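Local coordinates for protein probable transcriptional regulator (Rhodococcus jostii, PDB 3ON2) that probably binds DNA as a TetR-family transcriptional regulator, although its specific function is unknown, at residues L158-T163 with D190-G195; R87-A92 with V139-A144; A19-T24 with D31-R36; G113-P118 with A127-M132. All blocks are in the same frame, centred on the assembly; numbering follows the deposited sequence.

Contact 1: residues L158-T163 with D190-G195; sequences LVAFAT and DTFWRG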
loop_
_atom_site.group_PDB
_atom_site.type_symbol
_atom_site.label_atom_id
_atom_site.label_comp_id
_atom_site.label_asym_id
_atom_site.label_seq_id
_atom_site.Cartn_x
_atom_site.Cartn_y
_atom_site.Cartn_z
ATOM N N LEU A 158 -10.146 8.658 6.864
ATOM C CA LEU A 158 -9.605 9.501 5.816
ATOM C C LEU A 158 -8.603 10.533 6.365
ATOM O O LEU A 158 -7.549 10.778 5.748
ATOM C CB LEU A 158 -10.741 10.191 5.034
ATOM C CG LEU A 158 -10.312 10.931 3.761
ATOM C CD1 LEU A 158 -9.582 9.986 2.827
ATOM C CD2 LEU A 158 -11.519 11.599 3.075
ATOM N N VAL A 159 -8.909 11.115 7.526
ATOM C CA VAL A 159 -7.970 12.042 8.154
ATOM C C VAL A 159 -6.689 11.294 8.535
ATOM O O VAL A 159 -5.581 11.802 8.305
ATOM C CB VAL A 159 -8.576 12.796 9.363
ATOM C CG1 VAL A 159 -7.479 13.516 10.164
ATOM C CG2 VAL A 159 -9.619 13.810 8.862
ATOM N N ALA A 160 -6.841 10.076 9.064
ATOM C CA ALA A 160 -5.672 9.244 9.397
ATOM C C ALA A 160 -4.806 8.939 8.159
ATOM O O ALA A 160 -3.569 9.032 8.212
ATOM C CB ALA A 160 -6.110 7.931 10.094
ATOM N N PHE A 161 -5.451 8.547 7.063
ATOM C CA PHE A 161 -4.745 8.255 5.807
ATOM C C PHE A 161 -3.975 9.477 5.292
ATOM O O PHE A 161 -2.814 9.351 4.941
ATOM C CB PHE A 161 -5.723 7.738 4.754
ATOM C CG PHE A 161 -5.120 7.510 3.382
ATOM C CD1 PHE A 161 -3.879 6.898 3.217
ATOM C CD2 PHE A 161 -5.860 7.823 2.248
ATOM C CE1 PHE A 161 -3.353 6.653 1.943
ATOM C CE2 PHE A 161 -5.355 7.598 0.972
ATOM C CZ PHE A 161 -4.103 7.015 0.809
ATOM N N ALA A 162 -4.613 10.647 5.305
ATOM C CA ALA A 162 -3.976 11.882 4.860
ATOM C C ALA A 162 -2.775 12.187 5.742
ATOM O O ALA A 162 -1.715 12.592 5.236
ATOM C CB ALA A 162 -4.948 13.041 4.902
ATOM N N THR A 163 -2.958 12.027 7.046
ATOM C CA THR A 163 -1.873 12.260 7.992
ATOM C C THR A 163 -0.658 11.392 7.696
ATOM O O THR A 163 0.460 11.918 7.550
ATOM C CB THR A 163 -2.313 12.043 9.437
ATOM O OG1 THR A 163 -3.397 12.942 9.721
ATOM C CG2 THR A 163 -1.111 12.296 10.413
ATOM N N ASP A 190 -0.088 9.921 18.506
ATOM C CA ASP A 190 -0.513 10.392 19.837
ATOM C C ASP A 190 -1.485 11.575 19.751
ATOM O O ASP A 190 -2.481 11.632 20.477
ATOM C CB ASP A 190 0.693 10.777 20.700
ATOM C CG ASP A 190 1.564 9.572 21.079
ATOM O OD1 ASP A 190 1.090 8.406 20.955
ATOM O OD2 ASP A 190 2.734 9.799 21.514
ATOM N N THR A 191 -1.204 12.516 18.854
ATOM C CA THR A 191 -2.033 13.706 18.741
ATOM C C THR A 191 -3.405 13.333 18.148
ATOM O O THR A 191 -4.442 13.800 18.628
ATOM C CB THR A 191 -1.313 14.783 17.896
ATOM O OG1 THR A 191 -0.050 15.094 18.519
ATOM C CG2 THR A 191 -2.131 16.037 17.809
ATOM N N PHE A 192 -3.393 12.501 17.107
ATOM C CA PHE A 192 -4.610 11.949 16.509
ATOM C C PHE A 192 -5.434 11.219 17.579
ATOM O O PHE A 192 -6.622 11.490 17.748
ATOM C CB PHE A 192 -4.230 10.982 15.369
ATOM C CG PHE A 192 -5.405 10.514 14.513
ATOM C CD1 PHE A 192 -6.153 11.416 13.762
ATOM C CD2 PHE A 192 -5.735 9.163 14.448
ATOM C CE1 PHE A 192 -7.223 10.964 12.955
ATOM C CE2 PHE A 192 -6.786 8.713 13.644
ATOM C CZ PHE A 192 -7.528 9.623 12.900
ATOM N N TRP A 193 -4.795 10.328 18.326
ATOM C CA TRP A 193 -5.531 9.525 19.326
ATOM C C TRP A 193 -6.204 10.462 20.339
ATOM O O TRP A 193 -7.413 10.336 20.627
ATOM C CB TRP A 193 -4.614 8.499 20.036
ATOM C CG TRP A 193 -5.382 7.775 21.083
ATOM C CD1 TRP A 193 -5.429 8.068 22.432
ATOM C CD2 TRP A 193 -6.305 6.704 20.874
ATOM N NE1 TRP A 193 -6.307 7.216 23.065
ATOM C CE2 TRP A 193 -6.862 6.375 22.137
ATOM C CE3 TRP A 193 -6.721 5.988 19.742
ATOM C CZ2 TRP A 193 -7.799 5.338 22.304
ATOM C CZ3 TRP A 193 -7.666 4.961 19.910
ATOM C CH2 TRP A 193 -8.177 4.642 21.188
ATOM N N ARG A 194 -5.432 11.415 20.858
ATOM C CA ARG A 194 -5.955 12.419 21.804
ATOM C C ARG A 194 -7.116 13.242 21.246
ATOM O O ARG A 194 -8.092 13.537 21.964
ATOM C CB ARG A 194 -4.852 13.366 22.276
ATOM C CG ARG A 194 -3.896 12.773 23.291
ATOM C CD ARG A 194 -2.869 13.856 23.717
ATOM N NE ARG A 194 -1.494 13.391 23.619
ATOM C CZ ARG A 194 -0.531 13.984 22.906
ATOM N NH1 ARG A 194 -0.760 15.103 22.216
ATOM N NH2 ARG A 194 0.681 13.460 22.900
ATOM N N GLY A 195 -7.024 13.605 19.972
ATOM C CA GLY A 195 -8.074 14.398 19.329
ATOM C C GLY A 195 -9.364 13.622 19.109
ATOM O O GLY A 195 -10.434 14.218 18.959
#
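F192 reaches out from helix 181-196 and lays the far end of its ring against V159 and A160 on helix 153-172; every close approach between the two segments is made through this one ring. Its CG stands anti to the backbone N (chi1 -170°), which sends the ring straight across the gap between the helices. There CZ comes to 3.6 Å from CB of A160, and CE2 sits 3.7 Å from that methyl. On the CE1 corner the neighbour is the CG1 branch of V159, 3.8 Å away, meeting the ring obliquely. The packing is purely apolar; no hydrogen bond joins 158-163 to 190-195. One turn beyond V159, T163 folds its hydroxyl back on its own helix, with OG1 giving a hydrogen bond of 2.8 Å to V159 O from above the carbonyl plane, while T163 N reaches that oxygen from the opposite face. With an alanine in place of F192, the methyls of V159 and A160 would probably lose their aromatic neighbour and a gap would open between the helices. A160 also lines the pocket that holds a bound polyether, probably from the crystallisation liquor, its side chain about 4 Å from the ligand. Pairing of the last two helices belongs to the all-helical C-terminal domain of TetR-family regulators, where the corresponding helices commonly build the dimer interface, though the assembly here is a single chain.

Contact 2: residues R87-A92 with V139-A144; sequences RARFAA and VTEAQA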
loop_
_atom_site.group_PDB
_atom_site.type_symbol
_atom_site.label_atom_id
_atom_site.label_comp_id
_atom_site.label_asym_id
_atom_site.label_seq_id
_atom_site.Cartn_x
_atom_site.Cartn_y
_atom_site.Cartn_z
ATOM N N ARG A 87 -6.014 1.883 20.830
ATOM C CA ARG A 87 -4.865 2.792 20.771
ATOM C C ARG A 87 -3.644 2.114 20.154
ATOM O O ARG A 87 -2.953 2.715 19.327
ATOM C CB ARG A 87 -4.523 3.417 22.135
ATOM C CG ARG A 87 -3.368 4.358 22.008
ATOM C CD ARG A 87 -3.078 5.205 23.213
ATOM N NE ARG A 87 -2.224 6.321 22.797
ATOM C CZ ARG A 87 -1.863 7.337 23.587
ATOM N NH1 ARG A 87 -2.298 7.387 24.848
ATOM N NH2 ARG A 87 -1.079 8.308 23.112
ATOM N N ALA A 88 -3.407 0.857 20.537
ATOM C CA ALA A 88 -2.312 0.031 19.972
ATOM C C ALA A 88 -2.495 -0.276 18.485
ATOM O O ALA A 88 -1.530 -0.245 17.719
ATOM C CB ALA A 88 -2.153 -1.254 20.749
ATOM N N ARG A 89 -3.730 -0.571 18.088
ATOM C CA ARG A 89 -4.018 -0.876 16.694
ATOM C C ARG A 89 -3.830 0.338 15.808
ATOM O O ARG A 89 -3.326 0.208 14.700
ATOM C CB ARG A 89 -5.452 -1.368 16.527
ATOM C CG ARG A 89 -5.654 -2.732 17.087
ATOM C CD ARG A 89 -7.089 -3.183 16.926
ATOM N NE ARG A 89 -7.165 -4.583 17.298
ATOM C CZ ARG A 89 -8.112 -5.428 16.908
ATOM N NH1 ARG A 89 -9.112 -5.036 16.118
ATOM N NH2 ARG A 89 -8.049 -6.672 17.327
ATOM N N PHE A 90 -4.291 1.500 16.272
ATOM C CA PHE A 90 -4.137 2.752 15.507
ATOM C C PHE A 90 -2.666 3.037 15.300
ATOM O O PHE A 90 -2.247 3.334 14.191
ATOM C CB PHE A 90 -4.770 3.943 16.238
ATOM C CG PHE A 90 -6.280 4.045 16.112
ATOM C CD1 PHE A 90 -7.095 2.913 16.077
ATOM C CD2 PHE A 90 -6.886 5.297 16.106
ATOM C CE1 PHE A 90 -8.480 3.033 16.014
ATOM C CE2 PHE A 90 -8.280 5.424 16.036
ATOM C CZ PHE A 90 -9.074 4.290 15.978
ATOM N N ALA A 91 -1.888 2.943 16.377
ATOM C CA ALA A 91 -0.443 3.115 16.307
ATOM C C ALA A 91 0.230 2.103 15.365
ATOM O O ALA A 91 1.091 2.474 14.558
ATOM C CB ALA A 91 0.192 3.069 17.715
ATOM N N ALA A 92 -0.160 0.835 15.449
ATOM C CA ALA A 92 0.444 -0.182 14.585
ATOM C C ALA A 92 0.122 0.021 13.109
ATOM O O ALA A 92 0.995 -0.182 12.259
ATOM C CB ALA A 92 0.042 -1.601 15.015
ATOM N N VAL A 139 -11.519 1.595 13.125
ATOM C CA VAL A 139 -12.094 2.833 13.710
ATOM C C VAL A 139 -13.502 2.546 14.273
ATOM O O VAL A 139 -13.804 2.929 15.399
ATOM C CB VAL A 139 -12.143 4.005 12.665
ATOM C CG1 VAL A 139 -12.955 5.216 13.181
ATOM C CG2 VAL A 139 -10.716 4.433 12.211
ATOM N N THR A 140 -14.347 1.874 13.483
ATOM C CA THR A 140 -15.724 1.523 13.904
ATOM C C THR A 140 -15.696 0.677 15.172
ATOM O O THR A 140 -16.438 0.961 16.113
ATOM C CB THR A 140 -16.529 0.812 12.772
ATOM O OG1 THR A 140 -16.501 1.629 11.605
ATOM C CG2 THR A 140 -18.018 0.610 13.140
ATOM N N GLU A 141 -14.824 -0.328 15.208
ATOM C CA GLU A 141 -14.640 -1.178 16.399
ATOM C C GLU A 141 -14.186 -0.356 17.592
ATOM O O GLU A 141 -14.593 -0.624 18.723
ATOM C CB GLU A 141 -13.651 -2.331 16.141
ATOM C CG GLU A 141 -14.128 -3.360 15.089
ATOM C CD GLU A 141 -13.102 -4.478 14.774
ATOM O OE1 GLU A 141 -11.990 -4.469 15.352
ATOM O OE2 GLU A 141 -13.413 -5.374 13.937
ATOM N N ALA A 142 -13.352 0.650 17.347
ATOM C CA ALA A 142 -12.886 1.540 18.423
ATOM C C ALA A 142 -14.027 2.373 18.980
ATOM O O ALA A 142 -14.080 2.664 20.183
ATOM C CB ALA A 142 -11.752 2.460 17.931
ATOM N N GLN A 143 -14.943 2.766 18.104
ATOM C CA GLN A 143 -16.111 3.520 18.545
ATOM C C GLN A 143 -17.090 2.627 19.300
ATOM O O GLN A 143 -17.766 3.101 20.198
ATOM C CB GLN A 143 -16.811 4.149 17.366
ATOM C CG GLN A 143 -16.056 5.309 16.788
ATOM C CD GLN A 143 -16.680 5.794 15.533
ATOM O OE1 GLN A 143 -17.000 5.003 14.655
ATOM N NE2 GLN A 143 -16.825 7.105 15.411
ATOM N N ALA A 144 -17.180 1.353 18.915
ATOM C CA ALA A 144 -18.046 0.381 19.599
ATOM C C ALA A 144 -17.480 -0.015 20.957
ATOM O O ALA A 144 -18.227 -0.232 21.914
ATOM C CB ALA A 144 -18.273 -0.843 18.729
#
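R89 and E141 meet through a salt bridge, NH1 of the arginine lying 3.0 Å from OE1 of the glutamate. The carboxylate oxygen approaches the edge of the guanidinium, near its plane, but the two flat groups are turned 48° apart and a single pair of atoms makes the link. The arginine chain is extended from CG to NE and crosses the glutamate at about a right angle. One residue along, F90 supplies the apolar half: CZ lies 3.8 Å from CB of A142, obliquely, and 4.0 Å from CA of V139, with the CG2 branch of V139 at 4.1 Å. Helices 86-103 and 122-144 are neighbours in the TetR-like C-terminal bundle; over 87-92 and 139-144 they run nearly antiparallel (162°), axes 10.7 Å apart at closest approach. That spacing is bridged by the phenylalanine ring, which chi1 of -79°, with CG anti to the carbonyl carbon, swings over to the other helix. Further out, W193 meets the F90 ring edge-to-face and L196 touches it, both from helix 181-196. On the other helix V139 packs on A153 and I156 of helix 153-172, and Q143 NE2 is tied to the loop carbonyls of G149 and G151.

Contact 3: residues A19-T24 with D31-R36; sequences ARAEST and DGLSLR. With SO4 (sulfate ion), chain E.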
loop_
_atom_site.group_PDB
_atom_site.type_symbol
_atom_site.label_atom_id
_atom_site.label_comp_id
_atom_site.label_asym_id
_atom_site.label_seq_id
_atom_site.Cartn_x
_atom_site.Cartn_y
_atom_site.Cartn_z
ATOM N N ALA A 19 7.355 -10.175 -10.898
ATOM C CA ALA A 19 8.518 -9.959 -10.013
ATOM C C ALA A 19 9.626 -9.112 -10.698
ATOM O O ALA A 19 10.204 -8.190 -10.105
ATOM C CB ALA A 19 9.087 -11.289 -9.546
ATOM N N ARG A 20 9.914 -9.437 -11.951
ATOM C CA ARG A 20 10.840 -8.642 -12.766
ATOM C C ARG A 20 10.357 -7.195 -12.976
ATOM O O ARG A 20 11.150 -6.251 -12.847
ATOM C CB ARG A 20 11.032 -9.319 -14.124
ATOM C CG ARG A 20 12.016 -10.461 -14.119
ATOM C CD ARG A 20 12.004 -11.198 -15.443
ATOM N NE ARG A 20 12.835 -12.407 -15.411
ATOM C CZ ARG A 20 14.129 -12.439 -15.725
ATOM N NH1 ARG A 20 14.753 -11.322 -16.088
ATOM N NH2 ARG A 20 14.799 -13.586 -15.664
ATOM N N ALA A 21 9.064 -7.017 -13.300
ATOM C CA ALA A 21 8.501 -5.679 -13.525
ATOM C C ALA A 21 8.633 -4.810 -12.298
ATOM O O ALA A 21 8.970 -3.624 -12.409
ATOM C CB ALA A 21 7.028 -5.755 -13.956
ATOM N N GLU A 22 8.375 -5.403 -11.128
ATOM C CA GLU A 22 8.456 -4.658 -9.867
ATOM C C GLU A 22 9.901 -4.233 -9.631
ATOM O O GLU A 22 10.148 -3.098 -9.232
ATOM C CB GLU A 22 7.920 -5.466 -8.687
ATOM C CG GLU A 22 7.729 -4.590 -7.442
ATOM C CD GLU A 22 7.060 -5.302 -6.273
ATOM O OE1 GLU A 22 6.361 -6.309 -6.509
ATOM O OE2 GLU A 22 7.231 -4.839 -5.119
ATOM N N SER A 23 10.847 -5.128 -9.921
ATOM C CA SER A 23 12.273 -4.801 -9.753
ATOM C C SER A 23 12.710 -3.619 -10.656
ATOM O O SER A 23 13.387 -2.702 -10.213
ATOM C CB SER A 23 13.139 -6.048 -9.985
ATOM O OG SER A 23 14.518 -5.769 -9.748
ATOM N N THR A 24 12.298 -3.639 -11.916
ATOM C CA THR A 24 12.549 -2.527 -12.823
ATOM C C THR A 24 11.820 -1.242 -12.414
ATOM O O THR A 24 12.379 -0.134 -12.505
ATOM C CB THR A 24 12.130 -2.944 -14.218
ATOM O OG1 THR A 24 12.881 -4.108 -14.567
ATOM C CG2 THR A 24 12.388 -1.841 -15.241
ATOM N N ASP A 31 8.107 4.520 -16.383
ATOM C CA ASP A 31 8.494 4.734 -17.791
ATOM C C ASP A 31 9.635 3.806 -18.237
ATOM O O ASP A 31 9.853 3.624 -19.437
ATOM C CB ASP A 31 8.836 6.211 -18.064
ATOM C CG ASP A 31 7.661 7.158 -17.760
ATOM O OD1 ASP A 31 6.492 6.797 -18.031
ATOM O OD2 ASP A 31 7.899 8.273 -17.242
ATOM N N GLY A 32 10.344 3.210 -17.275
ATOM C CA GLY A 32 11.307 2.150 -17.583
ATOM C C GLY A 32 10.675 0.767 -17.759
ATOM O O GLY A 32 11.378 -0.226 -18.008
ATOM N N LEU A 33 9.351 0.690 -17.628
ATOM C CA LEU A 33 8.652 -0.587 -17.780
ATOM C C LEU A 33 8.264 -0.874 -19.208
ATOM O O LEU A 33 7.523 -0.104 -19.836
ATOM C CB LEU A 33 7.396 -0.654 -16.913
ATOM C CG LEU A 33 7.555 -0.982 -15.437
ATOM C CD1 LEU A 33 6.185 -1.102 -14.836
ATOM C CD2 LEU A 33 8.323 -2.291 -15.261
ATOM N N SER A 34 8.736 -2.012 -19.704
ATOM C CA SER A 34 8.312 -2.487 -21.007
ATOM C C SER A 34 7.957 -3.962 -20.948
ATOM O O SER A 34 8.778 -4.789 -20.544
ATOM C CB SER A 34 9.409 -2.233 -22.058
ATOM O OG SER A 34 9.098 -2.896 -23.271
ATOM N N LEU A 35 6.742 -4.297 -21.362
ATOM C CA LEU A 35 6.325 -5.699 -21.367
ATOM C C LEU A 35 7.199 -6.501 -22.328
ATOM O O LEU A 35 7.662 -7.597 -22.009
ATOM C CB LEU A 35 4.852 -5.827 -21.742
ATOM C CG LEU A 35 4.217 -7.229 -21.796
ATOM C CD1 LEU A 35 4.492 -8.056 -20.540
ATOM C CD2 LEU A 35 2.696 -7.088 -22.034
ATOM N N ARG A 36 7.461 -5.925 -23.491
ATOM C CA ARG A 36 8.301 -6.586 -24.465
ATOM C C ARG A 36 9.701 -6.830 -23.915
ATOM O O ARG A 36 10.228 -7.912 -24.065
ATOM C CB ARG A 36 8.354 -5.778 -25.748
ATOM C CG ARG A 36 7.044 -5.786 -26.525
ATOM C CD ARG A 36 7.125 -4.752 -27.624
ATOM N NE ARG A 36 6.930 -3.425 -27.067
ATOM C CZ ARG A 36 7.245 -2.294 -27.679
ATOM N NH1 ARG A 36 6.999 -1.126 -27.084
ATOM N NH2 ARG A 36 7.814 -2.334 -28.881
HETATM S S SO4 E . 5.426 -2.405 -24.001
HETATM O O1 SO4 E . 6.238 -1.242 -24.357
HETATM O O2 SO4 E . 6.119 -3.605 -24.473
HETATM O O3 SO4 E . 5.237 -2.446 -22.542
HETATM O O4 SO4 E . 4.145 -2.384 -24.681
#
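L33 pushes its CD2 branch against helix 13-28, where it lies 3.9 Å from CB of A21 and only 3.2 Å from A21 O. T24 completes the seat, its CG2 coming to 3.4 Å from O of G32. L60 and L63 of helix 56-81 pack on L33, so the turn before helix 35-41 is anchored in the core of the predicted helix-turn-helix domain. Past this anchor, R36 curls round a sulfate. Its CB, CG and CD run alongside sulfate O2, with CG at 3.1 Å; the chain then bends at chi3 (-77°), bringing NE back onto that same oxygen at 2.7 Å in a nearly straight hydrogen bond (164°). CZ faces O1 and O2, and at the tip NH1 donates to O1 at 2.8 Å, so the ion sits at the guanidinium edge, in its plane. The backbone adds two more grips, L35 N to O3 at 2.7 Å and R36 N to O2 at 2.9 Å, while S34, the N-cap residue, contributes at most weak bonds. A helix start and an arginine thus form a ready anion site, and the sulfate, probably from the crystallisation liquor, may mark where a DNA phosphate would bind.

Contact 4: residues G113-P118 with A127-M132; sequences GNKHAP and AGHASM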
loop_
_atom_site.group_PDB
_atom_site.type_symbol
_atom_site.label_atom_id
_atom_site.label_comp_id
_atom_site.label_asym_id
_atom_site.label_seq_id
_atom_site.Cartn_x
_atom_site.Cartn_y
_atom_site.Cartn_z
ATOM N N GLY A 113 -1.766 6.092 -8.788
ATOM C CA GLY A 113 -1.932 6.680 -10.117
ATOM C C GLY A 113 -2.863 5.838 -10.970
ATOM O O GLY A 113 -3.672 6.367 -11.726
ATOM N N ASN A 114 -2.750 4.523 -10.830
ATOM C CA ASN A 114 -3.503 3.582 -11.642
ATOM C C ASN A 114 -4.949 3.564 -11.157
ATOM O O ASN A 114 -5.880 3.713 -11.958
ATOM C CB ASN A 114 -2.855 2.187 -11.579
ATOM C CG ASN A 114 -3.613 1.148 -12.376
ATOM O OD1 ASN A 114 -4.646 0.660 -11.943
ATOM N ND2 ASN A 114 -3.094 0.798 -13.543
ATOM N N LYS A 115 -5.115 3.411 -9.839
ATOM C CA LYS A 115 -6.425 3.347 -9.193
ATOM C C LYS A 115 -7.328 4.526 -9.531
ATOM O O LYS A 115 -8.550 4.351 -9.647
ATOM C CB LYS A 115 -6.290 3.247 -7.675
ATOM C CG LYS A 115 -7.610 2.982 -6.963
ATOM C CD LYS A 115 -7.450 2.951 -5.450
ATOM C CE LYS A 115 -8.787 2.810 -4.742
ATOM N NZ LYS A 115 -9.648 3.982 -5.033
ATOM N N HIS A 116 -6.747 5.722 -9.663
ATOM C CA HIS A 116 -7.555 6.915 -9.943
ATOM C C HIS A 116 -7.428 7.458 -11.373
ATOM O O HIS A 116 -7.828 8.597 -11.638
ATOM C CB HIS A 116 -7.279 8.005 -8.906
ATOM C CG HIS A 116 -7.505 7.555 -7.501
ATOM N ND1 HIS A 116 -8.737 7.613 -6.889
ATOM C CD2 HIS A 116 -6.659 7.006 -6.596
ATOM C CE1 HIS A 116 -8.643 7.124 -5.664
ATOM N NE2 HIS A 116 -7.391 6.748 -5.462
ATOM N N ALA A 117 -6.887 6.662 -12.296
ATOM C CA ALA A 117 -6.871 7.062 -13.710
ATOM C C ALA A 117 -8.270 6.843 -14.300
ATOM O O ALA A 117 -9.007 5.950 -13.835
ATOM C CB ALA A 117 -5.836 6.272 -14.507
ATOM N N PRO A 118 -8.651 7.676 -15.303
ATOM C CA PRO A 118 -9.875 7.462 -16.077
ATOM C C PRO A 118 -9.959 6.009 -16.508
ATOM O O PRO A 118 -8.995 5.494 -17.068
ATOM C CB PRO A 118 -9.655 8.335 -17.317
ATOM C CG PRO A 118 -8.821 9.463 -16.829
ATOM C CD PRO A 118 -7.982 8.939 -15.674
ATOM N N ALA A 127 -9.462 -3.740 -4.852
ATOM C CA ALA A 127 -8.293 -3.991 -4.014
ATOM C C ALA A 127 -7.932 -2.754 -3.164
ATOM O O ALA A 127 -7.640 -2.893 -1.976
ATOM C CB ALA A 127 -7.106 -4.427 -4.885
ATOM N N GLY A 128 -7.965 -1.561 -3.770
ATOM C CA GLY A 128 -7.686 -0.293 -3.068
ATOM C C GLY A 128 -8.707 0.002 -1.969
ATOM O O GLY A 128 -8.356 0.451 -0.843
ATOM N N HIS A 129 -9.974 -0.268 -2.267
ATOM C CA HIS A 129 -11.043 -0.087 -1.284
ATOM C C HIS A 129 -10.921 -1.040 -0.093
ATOM O O HIS A 129 -11.332 -0.694 1.013
ATOM C CB HIS A 129 -12.423 -0.177 -1.950
ATOM C CG HIS A 129 -12.726 0.980 -2.849
ATOM N ND1 HIS A 129 -14.003 1.283 -3.275
ATOM C CD2 HIS A 129 -11.917 1.929 -3.379
ATOM C CE1 HIS A 129 -13.965 2.353 -4.049
ATOM N NE2 HIS A 129 -12.711 2.768 -4.124
ATOM N N ALA A 130 -10.334 -2.217 -0.306
ATOM C CA ALA A 130 -10.116 -3.169 0.803
ATOM C C ALA A 130 -9.159 -2.676 1.892
ATOM O O ALA A 130 -9.416 -2.890 3.084
ATOM C CB ALA A 130 -9.648 -4.546 0.259
ATOM N N SER A 131 -8.059 -2.034 1.479
ATOM C CA SER A 131 -7.089 -1.468 2.414
ATOM C C SER A 131 -7.813 -0.427 3.283
ATOM O O SER A 131 -7.664 -0.398 4.514
ATOM C CB SER A 131 -5.880 -0.852 1.646
ATOM O OG SER A 131 -5.329 -1.711 0.600
HETATM N N MSE A 132 -8.624 0.413 2.649
HETATM C CA MSE A 132 -9.341 1.457 3.373
HETATM C C MSE A 132 -10.425 0.892 4.289
HETATM O O MSE A 132 -10.554 1.341 5.423
HETATM C CB MSE A 132 -9.921 2.518 2.417
HETATM C CG MSE A 132 -10.723 3.647 3.137
HETATM SE SE MSE A 132 -9.664 4.758 4.379
HETATM C CE MSE A 132 -8.581 5.685 3.049
#
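The polyether pocket of the C-terminal domain has part of its wall here, where K115, at the end of helix 105-115, reaches over G128 of helix 122-144. The lysine sets CG anti to the backbone N (chi1 -172°) and stays extended as far as CE, pointing its chain at the other helix. CD passes 4.0 Å from CA of G128 and CE comes closer, to 3.7 Å. Contact this near depends on the glycine, because CE takes up the place into which a CB would project. H129 was modelled in two conformers; in one of them the lysine's bend at chi4 (-63°) leaves NZ of K115 3.4 Å from NE2 of H129, at the ring edge and in its plane, a meeting best called doubtful. In the TetR-like helical bundle this joins two successive helices across the turn that begins at H116, whose ring has CG of K115 4.0 Å above one face, toward its rim. Cutting K115 back to a serine is likely to uncover CA of G128 and open a gap in the pocket wall, since the lysine side chain also lies about 4 Å from the ligand. The lysine side chain also touches F68 of helix 56-81 and V124. N114, the residue before it, is held to D61 of that helix by a hydrogen bond from ND2, and S131, beyond the glycine, is hydrogen-bonded to T72.

Contacts 1, 2 and 4 gather round one polyether pocket, to which A160, V139 and K115 each contribute a side chain about 4 Å from the ligand. Contacts 1 and 2, with centres 11 Å apart, touch directly: OD1 of D190 forms a salt bridge with NH2 of R87 at 3.1 Å. Contact 4 lies 21 Å from contact 1 between centres, yet meets it where CE of M132, a selenomethionine, packs 3.6 Å from CD2 of F161. It shares helix 122-144 with contact 2, nested within that contact's loop. Contact 3 stands apart in the predicted DNA-binding region, about 10 Å from contact 4 and about 17 Å from contact 1 between nearest atoms.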